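Local coordinates for VP4 protein (Tellina virus 1, PDB 3P06), which is probably a serine protease that cleaves the birnavirus polyprotein into its mature products, captured here as an intramolecular acyl-enzyme, at residues N43-Q48 and V62-A67; G74-L79 and A109-E114; V81-A84 and I89-P92. One frame throughout, in Å; residues are numbered along the deposited sequence.

Contact 1. Residues N43-Q48 and V62-A67; sequences NTRIAQ and VNIDEA
Ala47 on the edge strand 45-48 and Ile64 in the first turn of the short helix 64-67 bring their backbones closest, with CA atoms 6.2 Å apart. Alternation along the strand turns Arg45 and Ala47 toward the helix and Ile46 and Gln48 away from it. The helix answers with Ile64 and Ala67, one turn apart. Where the backbones are nearest the packing is between methyls: Ala47 CB meets Ala67 CB at 3.8 Å and lies 4.1 Å from Ile64 CG2. Ile64 thus faces the strand with both branches, CG2 against Ala47 and the CG1-CD1 arm against Arg45. The aliphatic part of the arginine runs slantwise over that arm, with Arg45 CG only 3.4 Å from Ile64 CD1, a close fit. Bends at chi2 (72°) and chi3 (49°) fold the arginine chain back, so that Ile64 CG1 sits at the guanidinium edge, near its plane, 3.8 Å from Arg45 NH1. The charge itself is met elsewhere, by a salt bridge from NH1 to Glu60. Asn63 is the N-cap of the helix: its OD1 accepts from Glu66 N at 3.2 Å, with the donor well above the carbonyl plane. The backbone N of Asn63 is held by Asn101, next to the predicted nucleophile Ser102, whose side chain is about 12 Å from that of Ala67. A classic beta bulge sets Thr44 and Arg45 opposite Leu58 of strand 54-58, the neighbour of strand 45-48 in the mixed sheet, and the helix packs against the outermost strand of that sheet.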
ATOM      1  N   ASN A  43       5.838   7.154 -12.395  1.00 18.47           N
ATOM      2  CA  ASN A  43       4.606   6.910 -11.588  1.00 19.23           C
ATOM      3  C   ASN A  43       3.610   8.036 -11.770  1.00 19.29           C
ATOM      4  O   ASN A  43       3.050   8.554 -10.811  1.00 19.93           O
ATOM      5  CB  ASN A  43       4.931   6.789 -10.058  1.00 18.61           C
ATOM      6  CG  ASN A  43       5.683   5.522  -9.724  1.00 18.28           C
ATOM      7  OD1 ASN A  43       5.637   4.529 -10.484  1.00 19.19           O
ATOM      8  ND2 ASN A  43       6.416   5.554  -8.635  1.00 18.84           N
ATOM      9  N   THR A  44       3.410   8.415 -13.006  1.00 20.73           N
ATOM     10  CA  THR A  44       2.673   9.628 -13.345  1.00 22.17           C
ATOM     11  C   THR A  44       1.373   9.220 -14.105  1.00 22.48           C
ATOM     12  O   THR A  44       0.899   9.960 -14.956  1.00 24.87           O
ATOM     13  CB  THR A  44       3.580  10.502 -14.232  1.00 23.51           C
ATOM     14  OG1 THR A  44       4.171   9.613 -15.177  1.00 21.39           O
ATOM     15  CG2 THR A  44       4.765  11.179 -13.375  1.00 22.63           C
ATOM     16  N   ARG A  45       0.813   8.052 -13.807  1.00 21.34           N
ATOM     17  CA  ARG A  45      -0.484   7.676 -14.342  1.00 23.35           C
ATOM     18  C   ARG A  45      -1.564   7.765 -13.235  1.00 22.75           C
ATOM     19  O   ARG A  45      -1.325   7.455 -12.049  1.00 20.67           O
ATOM     20  CB  ARG A  45      -0.403   6.313 -15.085  1.00 25.20           C
ATOM     21  CG  ARG A  45      -1.721   5.579 -15.257  1.00 33.89           C
ATOM     22  CD  ARG A  45      -2.764   6.201 -16.326  1.00 44.48           C
ATOM     23  NE  ARG A  45      -2.238   6.541 -17.659  1.00 54.72           N
ATOM     24  CZ  ARG A  45      -2.214   5.722 -18.727  1.00 60.28           C
ATOM     25  NH1 ARG A  45      -2.655   4.468 -18.632  1.00 59.04           N
ATOM     26  NH2 ARG A  45      -1.737   6.167 -19.904  1.00 63.55           N
ATOM     27  N   ILE A  46      -2.747   8.233 -13.596  1.00 23.72           N
ATOM     28  CA  ILE A  46      -3.799   8.347 -12.601  1.00 24.67           C
ATOM     29  C   ILE A  46      -4.939   7.410 -13.015  1.00 24.25           C
ATOM     30  O   ILE A  46      -5.168   7.275 -14.201  1.00 27.05           O
ATOM     31  CB  ILE A  46      -4.317   9.802 -12.601  1.00 27.47           C
ATOM     32  CG1 ILE A  46      -3.246  10.835 -12.097  1.00 25.83           C
ATOM     33  CG2 ILE A  46      -5.647   9.946 -11.780  1.00 31.13           C
ATOM     34  CD1 ILE A  46      -3.787  12.337 -12.525  1.00 28.38           C
ATOM     35  N   ALA A  47      -5.606   6.745 -12.083  1.00 21.86           N
ATOM     36  CA  ALA A  47      -6.760   5.887 -12.389  1.00 22.91           C
ATOM     37  C   ALA A  47      -8.002   6.578 -11.825  1.00 24.93           C
ATOM     38  O   ALA A  47      -8.057   6.888 -10.620  1.00 25.12           O
ATOM     39  CB  ALA A  47      -6.586   4.535 -11.739  1.00 20.53           C
ATOM     40  N   GLN A  48      -8.973   6.895 -12.670  1.00 26.10           N
ATOM     41  CA  GLN A  48     -10.280   7.366 -12.185  1.00 27.69           C
ATOM     42  C   GLN A  48     -11.190   6.128 -12.086  1.00 28.07           C
ATOM     43  O   GLN A  48     -11.220   5.315 -13.035  1.00 29.06           O
ATOM     44  CB  GLN A  48     -10.871   8.345 -13.193  1.00 28.72           C
ATOM     45  CG  GLN A  48      -9.945   9.549 -13.324  1.00 31.60           C
ATOM     46  CD  GLN A  48     -10.495  10.540 -14.277  1.00 36.58           C
ATOM     47  OE1 GLN A  48     -10.756  10.236 -15.448  1.00 35.93           O
ATOM     48  NE2 GLN A  48     -10.737  11.734 -13.774  1.00 37.98           N
ATOM     49  N   VAL A  62       0.947  -0.955 -13.962  1.00 25.30           N
ATOM     50  CA  VAL A  62      -0.197  -1.327 -13.148  1.00 23.03           C
ATOM     51  C   VAL A  62      -1.321  -1.622 -14.082  1.00 23.49           C
ATOM     52  O   VAL A  62      -1.417  -0.948 -15.084  1.00 22.77           O
ATOM     53  CB  VAL A  62      -0.587  -0.108 -12.243  1.00 22.65           C
ATOM     54  CG1 VAL A  62      -1.882  -0.410 -11.524  1.00 19.92           C
ATOM     55  CG2 VAL A  62       0.610   0.205 -11.267  1.00 18.74           C
ATOM     56  N   ASN A  63      -2.180  -2.590 -13.794  1.00 24.09           N
ATOM     57  CA  ASN A  63      -3.353  -2.832 -14.662  1.00 25.65           C
ATOM     58  C   ASN A  63      -4.372  -1.730 -14.360  1.00 26.95           C
ATOM     59  O   ASN A  63      -5.093  -1.809 -13.335  1.00 25.60           O
ATOM     60  CB  ASN A  63      -3.992  -4.191 -14.340  1.00 25.55           C
ATOM     61  CG  ASN A  63      -5.139  -4.569 -15.312  1.00 30.85           C
ATOM     62  OD1 ASN A  63      -5.804  -3.722 -15.933  1.00 29.88           O
ATOM     63  ND2 ASN A  63      -5.366  -5.848 -15.429  1.00 31.74           N
ATOM     64  N   ILE A  64      -4.443  -0.721 -15.236  1.00 28.01           N
ATOM     65  CA  ILE A  64      -5.302   0.421 -14.984  1.00 30.09           C
ATOM     66  C   ILE A  64      -6.801   0.088 -15.076  1.00 30.33           C
ATOM     67  O   ILE A  64      -7.592   0.643 -14.314  1.00 28.39           O
ATOM     68  CB  ILE A  64      -4.975   1.653 -15.894  1.00 31.89           C
ATOM     69  CG1 ILE A  64      -3.468   1.942 -15.888  1.00 34.75           C
ATOM     70  CG2 ILE A  64      -5.734   2.900 -15.355  1.00 28.82           C
ATOM     71  CD1 ILE A  64      -2.958   2.483 -14.517  1.00 37.35           C
ATOM     72  N   ASP A  65      -7.163  -0.811 -15.999  1.00 32.05           N
ATOM     73  CA  ASP A  65      -8.539  -1.305 -16.130  1.00 33.90           C
ATOM     74  C   ASP A  65      -9.067  -1.918 -14.831  1.00 32.36           C
ATOM     75  O   ASP A  65     -10.222  -1.708 -14.485  1.00 32.82           O
ATOM     76  CB  ASP A  65      -8.653  -2.367 -17.256  1.00 36.50           C
ATOM     77  CG  ASP A  65      -8.430  -1.776 -18.667  1.00 43.15           C
ATOM     78  OD1 ASP A  65      -8.429  -0.534 -18.811  1.00 47.93           O
ATOM     79  OD2 ASP A  65      -8.252  -2.550 -19.646  1.00 49.64           O
ATOM     80  N   GLU A  66      -8.245  -2.728 -14.142  1.00 30.35           N
ATOM     81  CA  GLU A  66      -8.629  -3.261 -12.842  1.00 29.19           C
ATOM     82  C   GLU A  66      -8.655  -2.146 -11.766  1.00 26.01           C
ATOM     83  O   GLU A  66      -9.507  -2.166 -10.910  1.00 25.37           O
ATOM     84  CB  GLU A  66      -7.666  -4.384 -12.404  1.00 30.35           C
ATOM     85  CG  GLU A  66      -8.149  -5.205 -11.199  1.00 36.00           C
ATOM     86  CD  GLU A  66      -7.068  -6.232 -10.677  1.00 41.60           C
ATOM     87  OE1 GLU A  66      -6.347  -6.840 -11.502  1.00 41.24           O
ATOM     88  OE2 GLU A  66      -6.966  -6.408  -9.443  1.00 39.09           O
ATOM     89  N   ALA A  67      -7.693  -1.224 -11.782  1.00 24.37           N
ATOM     90  CA  ALA A  67      -7.718  -0.074 -10.872  1.00 24.43           C
ATOM     91  C   ALA A  67      -9.040   0.746 -11.046  1.00 26.40           C
ATOM     92  O   ALA A  67      -9.625   1.205 -10.046  1.00 27.37           O
ATOM     93  CB  ALA A  67      -6.460   0.844 -11.076  1.00 22.65           C
TER

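Contact 2. Residues G74-L79 and A109-E114; sequences GAITVL and AADTLE
Asp111 OD1 takes the backbone N-H of Gly74 at an N to OD1 distance of 3.0 Å. The donor comes to the syn side of the carboxylate, 22° out of its plane, and the bond is moderately bent (147°). A water links the same oxygen to the carbonyl of Ala75, lying 3.0 Å from Ala75 O; its modelled approach to OD1 is too short to be relied on. The other oxygen, OD2, accepts from the backbone N of Lys73, so the carboxylate spans two successive amides at the entry to strand 75-81. Asp111 reaches across from the last turn of helix 104-111 because chi1 (-166°) turns its carboxylate away from its backbone N. A negative charge at the C-terminal end of a helix would tend to be disfavoured, and the two amide donors probably offset this. Beside the polar bridge, Ile76 extends CD1 toward the helix, 3.8 Å from Ala110 CB and 3.7 Å from Asp111 N, so its tip packs on Ala110 and the backbone and CB of Asp111. Lys31 NZ bonds to the carbonyls of Ala110 and Leu113 as the helix ends. Ile76 and Ala110 both rest on Ala29 of strand 21-31, and Ala110 also on Val10 of strand 9-18: the helix packs on the mixed sheet, in which strand 75-81 runs between 54-58 and 21-31.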
ATOM      1  N   GLY A  74     -13.042   8.432  -2.925  1.00 23.92           N
ATOM      2  CA  GLY A  74     -12.246   9.637  -2.705  1.00 25.18           C
ATOM      3  C   GLY A  74     -10.897   9.597  -3.456  1.00 24.18           C
ATOM      4  O   GLY A  74     -10.712   8.789  -4.412  1.00 24.36           O
ATOM      5  N   ALA A  75      -9.961  10.453  -3.053  1.00 22.91           N
ATOM      6  CA  ALA A  75      -8.619  10.479  -3.683  1.00 21.18           C
ATOM      7  C   ALA A  75      -7.687   9.594  -2.863  1.00 20.71           C
ATOM      8  O   ALA A  75      -7.765   9.616  -1.619  1.00 21.30           O
ATOM      9  CB  ALA A  75      -8.098  11.922  -3.786  1.00 20.98           C
ATOM     10  N   ILE A  76      -6.859   8.773  -3.520  1.00 19.89           N
ATOM     11  CA  ILE A  76      -5.879   7.936  -2.817  1.00 17.46           C
ATOM     12  C   ILE A  76      -4.590   8.197  -3.591  1.00 18.27           C
ATOM     13  O   ILE A  76      -4.615   8.251  -4.821  1.00 18.27           O
ATOM     14  CB  ILE A  76      -6.199   6.425  -2.896  1.00 19.16           C
ATOM     15  CG1 ILE A  76      -7.494   6.035  -2.155  1.00 18.30           C
ATOM     16  CG2 ILE A  76      -4.951   5.553  -2.374  1.00 17.98           C
ATOM     17  CD1 ILE A  76      -7.380   6.013  -0.601  1.00 22.89           C
ATOM     18  N   THR A  77      -3.480   8.427  -2.893  1.00 16.17           N
ATOM     19  CA  THR A  77      -2.180   8.532  -3.545  1.00 15.73           C
ATOM     20  C   THR A  77      -1.366   7.405  -2.956  1.00 17.33           C
ATOM     21  O   THR A  77      -1.384   7.263  -1.741  1.00 17.12           O
ATOM     22  CB  THR A  77      -1.517   9.871  -3.200  1.00 16.79           C
ATOM     23  OG1 THR A  77      -2.394  10.902  -3.661  1.00 14.66           O
ATOM     24  CG2 THR A  77      -0.068  10.031  -3.913  1.00 14.84           C
ATOM     25  N   VAL A  78      -0.694   6.596  -3.809  1.00 14.82           N
ATOM     26  CA  VAL A  78       0.135   5.501  -3.339  1.00 16.14           C
ATOM     27  C   VAL A  78       1.549   6.028  -3.356  1.00 15.77           C
ATOM     28  O   VAL A  78       2.045   6.436  -4.430  1.00 17.82           O
ATOM     29  CB  VAL A  78      -0.082   4.264  -4.263  1.00 15.88           C
ATOM     30  CG1 VAL A  78       0.561   3.080  -3.715  1.00 19.61           C
ATOM     31  CG2 VAL A  78      -1.637   3.935  -4.268  1.00 15.47           C
ATOM     32  N   LEU A  79       2.202   6.084  -2.187  1.00 13.00           N
ATOM     33  CA  LEU A  79       3.541   6.712  -2.124  1.00 14.05           C
ATOM     34  C   LEU A  79       4.462   5.740  -1.445  1.00 12.73           C
ATOM     35  O   LEU A  79       4.056   5.050  -0.533  1.00 13.11           O
ATOM     36  CB  LEU A  79       3.478   8.026  -1.277  1.00 15.43           C
ATOM     37  CG  LEU A  79       2.790   9.229  -1.936  1.00 21.10           C
ATOM     38  CD1 LEU A  79       2.659  10.384  -0.917  1.00 25.69           C
ATOM     39  CD2 LEU A  79       3.594   9.735  -3.166  1.00 16.01           C
ATOM     40  N   ALA A 109      -9.086  -0.250   1.551  1.00 21.82           N
ATOM     41  CA  ALA A 109      -9.179  -0.119   3.000  1.00 21.88           C
ATOM     42  C   ALA A 109      -8.895   1.330   3.444  1.00 22.38           C
ATOM     43  O   ALA A 109      -9.590   1.833   4.320  1.00 24.37           O
ATOM     44  CB  ALA A 109      -8.287  -1.121   3.729  1.00 20.55           C
ATOM     45  N   ALA A 110      -7.950   2.028   2.811  1.00 22.11           N
ATOM     46  CA  ALA A 110      -7.623   3.420   3.149  1.00 20.49           C
ATOM     47  C   ALA A 110      -8.819   4.314   2.765  1.00 23.02           C
ATOM     48  O   ALA A 110      -9.147   5.289   3.504  1.00 20.45           O
ATOM     49  CB  ALA A 110      -6.423   3.905   2.432  1.00 19.37           C
ATOM     50  N   ASP A 111      -9.474   3.994   1.644  1.00 24.01           N
ATOM     51  CA  ASP A 111     -10.641   4.842   1.213  1.00 26.97           C
ATOM     52  C   ASP A 111     -11.830   4.877   2.210  1.00 28.88           C
ATOM     53  O   ASP A 111     -12.513   5.923   2.385  1.00 29.51           O
ATOM     54  CB  ASP A 111     -11.169   4.442  -0.147  1.00 26.47           C
ATOM     55  CG  ASP A 111     -12.122   5.513  -0.721  1.00 32.12           C
ATOM     56  OD1 ASP A 111     -11.660   6.677  -0.923  1.00 31.98           O
ATOM     57  OD2 ASP A 111     -13.320   5.206  -0.938  1.00 32.60           O
ATOM     58  N   THR A 112     -12.073   3.752   2.883  1.00 29.20           N
ATOM     59  CA  THR A 112     -13.210   3.691   3.829  1.00 30.77           C
ATOM     60  C   THR A 112     -12.724   3.671   5.278  1.00 31.58           C
ATOM     61  O   THR A 112     -13.484   3.362   6.176  1.00 33.21           O
ATOM     62  CB  THR A 112     -14.132   2.474   3.536  1.00 31.82           C
ATOM     63  OG1 THR A 112     -13.326   1.282   3.478  1.00 29.67           O
ATOM     64  CG2 THR A 112     -14.891   2.675   2.164  1.00 28.44           C
ATOM     65  N   LEU A 113     -11.466   4.028   5.495  1.00 35.76           N
ATOM     66  CA  LEU A 113     -10.919   4.224   6.827  1.00 37.03           C
ATOM     67  C   LEU A 113     -11.507   5.478   7.441  1.00 40.06           C
ATOM     68  O   LEU A 113     -11.392   6.586   6.886  1.00 41.03           O
ATOM     69  CB  LEU A 113      -9.415   4.372   6.747  1.00 35.50           C
ATOM     70  CG  LEU A 113      -8.545   4.328   7.993  1.00 35.43           C
ATOM     71  CD1 LEU A 113      -8.810   3.063   8.772  1.00 33.97           C
ATOM     72  CD2 LEU A 113      -7.104   4.394   7.558  1.00 36.32           C
ATOM     73  N   GLU A 114     -12.178   5.320   8.568  1.00 41.85           N
ATOM     74  CA  GLU A 114     -12.829   6.491   9.171  1.00 46.64           C
ATOM     75  C   GLU A 114     -12.150   6.937  10.448  1.00 47.22           C
ATOM     76  O   GLU A 114     -12.569   7.920  11.055  1.00 50.24           O
ATOM     77  CB  GLU A 114     -14.334   6.213   9.409  1.00 48.67           C
ATOM     78  CG  GLU A 114     -15.055   5.717   8.152  1.00 51.45           C
ATOM     79  CD  GLU A 114     -15.331   6.834   7.139  1.00 57.87           C
ATOM     80  OE1 GLU A 114     -15.563   6.518   5.947  1.00 61.21           O
ATOM     81  OE2 GLU A 114     -15.351   8.028   7.534  1.00 62.18           O
TER
HETATM   82  O   HOH W   1      -9.938   8.331  -0.040  1.00 19.78           O

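Contact 3. Residues V81-A84 and I89-P92; sequences VVQA and ILVP
The amide of Gln83 lies flat beneath a methyl of Leu90: Leu90 CD2 stands over one face of it, 3.7 Å from Gln83 CD and almost as near to both OE1 and NE2. The two side chains run side by side in the same direction; Gln83 is extended beyond CG, while Leu90 sends CG anti to its backbone N (chi1 179°). At the other end, the Pro92 ring takes Val82 CG1 above its CB-CG side, with CG1 4.0 Å from Pro92 CG. The second branch, Val82 CG2, turns to Leu90 and lies 3.8 Å from Leu90 CG. On the face of the hairpin bearing Ala84 and Ile89, Val81 CG1 crosses Ile89 at about a right angle, 3.8 Å from its CB, and Ala84 CB lies against Ile89 CG2. Here Ile89 holds CG1 between its N and carbonyl carbon (chi1 54°), which brings CD1 as well against Val81 CG1. Leu90 also carries the backbone pairing. Its O accepts from Val82 N at 2.8 Å in a nearly straight bond, and its N gives to Gln83 O at 2.9 Å. Strand 83-84 lies between 88-92 and 183-184 in the antiparallel sheet, and Val81 and Ile89 both pack on Met28 of strand 21-31. The chemistry thus differs by face: side-chain contacts toward strand 21-31 are aliphatic, whereas Leu90 packs on both an aliphatic valine branch and the flat side of a polar amide, the latter through shape and dispersion, while the two backbone bonds hold the register of the hairpin.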
ATOM      1  N   VAL A  81       7.170   4.766   1.340  1.00 14.12           N
ATOM      2  CA  VAL A  81       7.441   5.323   2.673  1.00 14.94           C
ATOM      3  C   VAL A  81       8.610   4.593   3.258  1.00 15.26           C
ATOM      4  O   VAL A  81       8.768   3.361   3.050  1.00 15.05           O
ATOM      5  CB  VAL A  81       6.213   5.230   3.612  1.00 16.27           C
ATOM      6  CG1 VAL A  81       4.998   5.949   2.986  1.00 15.31           C
ATOM      7  CG2 VAL A  81       5.836   3.792   3.929  1.00 16.55           C
ATOM      8  N   VAL A  82       9.476   5.315   3.954  1.00 15.58           N
ATOM      9  CA  VAL A  82      10.572   4.614   4.631  1.00 14.90           C
ATOM     10  C   VAL A  82      10.313   4.570   6.129  1.00 16.08           C
ATOM     11  O   VAL A  82      11.047   3.884   6.872  1.00 14.80           O
ATOM     12  CB  VAL A  82      11.982   5.253   4.311  1.00 17.42           C
ATOM     13  CG1 VAL A  82      12.392   4.940   2.847  1.00 17.84           C
ATOM     14  CG2 VAL A  82      12.050   6.808   4.572  1.00 15.59           C
ATOM     15  N   GLN A  83       9.318   5.359   6.580  1.00 13.99           N
ATOM     16  CA  GLN A  83       8.919   5.392   7.993  1.00 15.20           C
ATOM     17  C   GLN A  83       7.465   5.666   8.069  1.00 14.26           C
ATOM     18  O   GLN A  83       6.961   6.425   7.242  1.00 15.34           O
ATOM     19  CB  GLN A  83       9.609   6.486   8.857  1.00 15.43           C
ATOM     20  CG  GLN A  83      11.080   6.282   8.971  1.00 21.20           C
ATOM     21  CD  GLN A  83      11.772   7.331   9.835  1.00 31.12           C
ATOM     22  OE1 GLN A  83      11.138   8.163  10.469  1.00 26.70           O
ATOM     23  NE2 GLN A  83      13.093   7.260   9.874  1.00 33.50           N
ATOM     24  N   ALA A  84       6.787   5.063   9.038  1.00 13.30           N
ATOM     25  CA  ALA A  84       5.376   5.383   9.277  1.00 15.15           C
ATOM     26  C   ALA A  84       5.043   5.382  10.756  1.00 16.43           C
ATOM     27  O   ALA A  84       5.631   4.584  11.542  1.00 17.45           O
ATOM     28  CB  ALA A  84       4.441   4.391   8.500  1.00 13.88           C
ATOM     29  N   ILE A  89       4.045   9.970   7.745  1.00 16.47           N
ATOM     30  CA  ILE A  89       4.953   9.119   7.032  1.00 16.77           C
ATOM     31  C   ILE A  89       6.159   9.889   6.578  1.00 17.39           C
ATOM     32  O   ILE A  89       6.108  11.093   6.455  1.00 18.07           O
ATOM     33  CB  ILE A  89       4.291   8.506   5.737  1.00 16.33           C
ATOM     34  CG1 ILE A  89       3.713   9.639   4.835  1.00 18.18           C
ATOM     35  CG2 ILE A  89       3.229   7.546   6.164  1.00 15.38           C
ATOM     36  CD1 ILE A  89       2.878   9.149   3.641  1.00 18.51           C
ATOM     37  N   LEU A  90       7.211   9.183   6.243  1.00 16.50           N
ATOM     38  CA  LEU A  90       8.334   9.806   5.653  1.00 17.91           C
ATOM     39  C   LEU A  90       8.471   9.205   4.226  1.00 18.46           C
ATOM     40  O   LEU A  90       8.664   7.991   4.056  1.00 16.18           O
ATOM     41  CB  LEU A  90       9.549   9.530   6.502  1.00 17.96           C
ATOM     42  CG  LEU A  90      10.915  10.089   6.055  1.00 22.12           C
ATOM     43  CD1 LEU A  90      10.830  11.543   5.757  1.00 28.02           C
ATOM     44  CD2 LEU A  90      11.901   9.972   7.210  1.00 27.08           C
ATOM     45  N   VAL A  91       8.386  10.078   3.237  1.00 18.56           N
ATOM     46  CA  VAL A  91       8.367   9.721   1.825  1.00 18.59           C
ATOM     47  C   VAL A  91       9.775  10.084   1.305  1.00 20.03           C
ATOM     48  O   VAL A  91      10.209  11.239   1.389  1.00 19.70           O
ATOM     49  CB  VAL A  91       7.259  10.533   1.081  1.00 17.88           C
ATOM     50  CG1 VAL A  91       7.223  10.239  -0.464  1.00 19.17           C
ATOM     51  CG2 VAL A  91       5.843  10.198   1.679  1.00 16.89           C
ATOM     52  N   PRO A  92      10.477   9.099   0.765  1.00 19.68           N
ATOM     53  CA  PRO A  92      11.863   9.374   0.301  1.00 20.86           C
ATOM     54  C   PRO A  92      11.782  10.107  -1.045  1.00 22.15           C
ATOM     55  O   PRO A  92      10.771   9.983  -1.767  1.00 21.32           O
ATOM     56  CB  PRO A  92      12.473   7.977   0.135  1.00 19.35           C
ATOM     57  CG  PRO A  92      11.168   7.096  -0.277  1.00 17.75           C
ATOM     58  CD  PRO A  92      10.054   7.681   0.609  1.00 17.92           C
TER

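Overall arrangement
The three contacts follow the fold from its edge inward and on to a second sheet. Contacts 1 and 2 each set a helix against the mixed sheet, 15 Å apart between centres and without touching, but contact 1 sits at an outermost strand, with an exposed arginine over its methyls, whereas contact 2 lies nearer the chain centre and relies on a carboxylate gripping backbone amides. Contact 3, strand against strand in the antiparallel sheet, has the largest buried surface; it is partly buried, with Gln83 and Leu90 on its more open side. It is nested in the loop closed by contact 2 and touches it, Leu79 CD1 lying 4.1 Å from Val91 CG2, as strand 75-81 leads into strand 83-84.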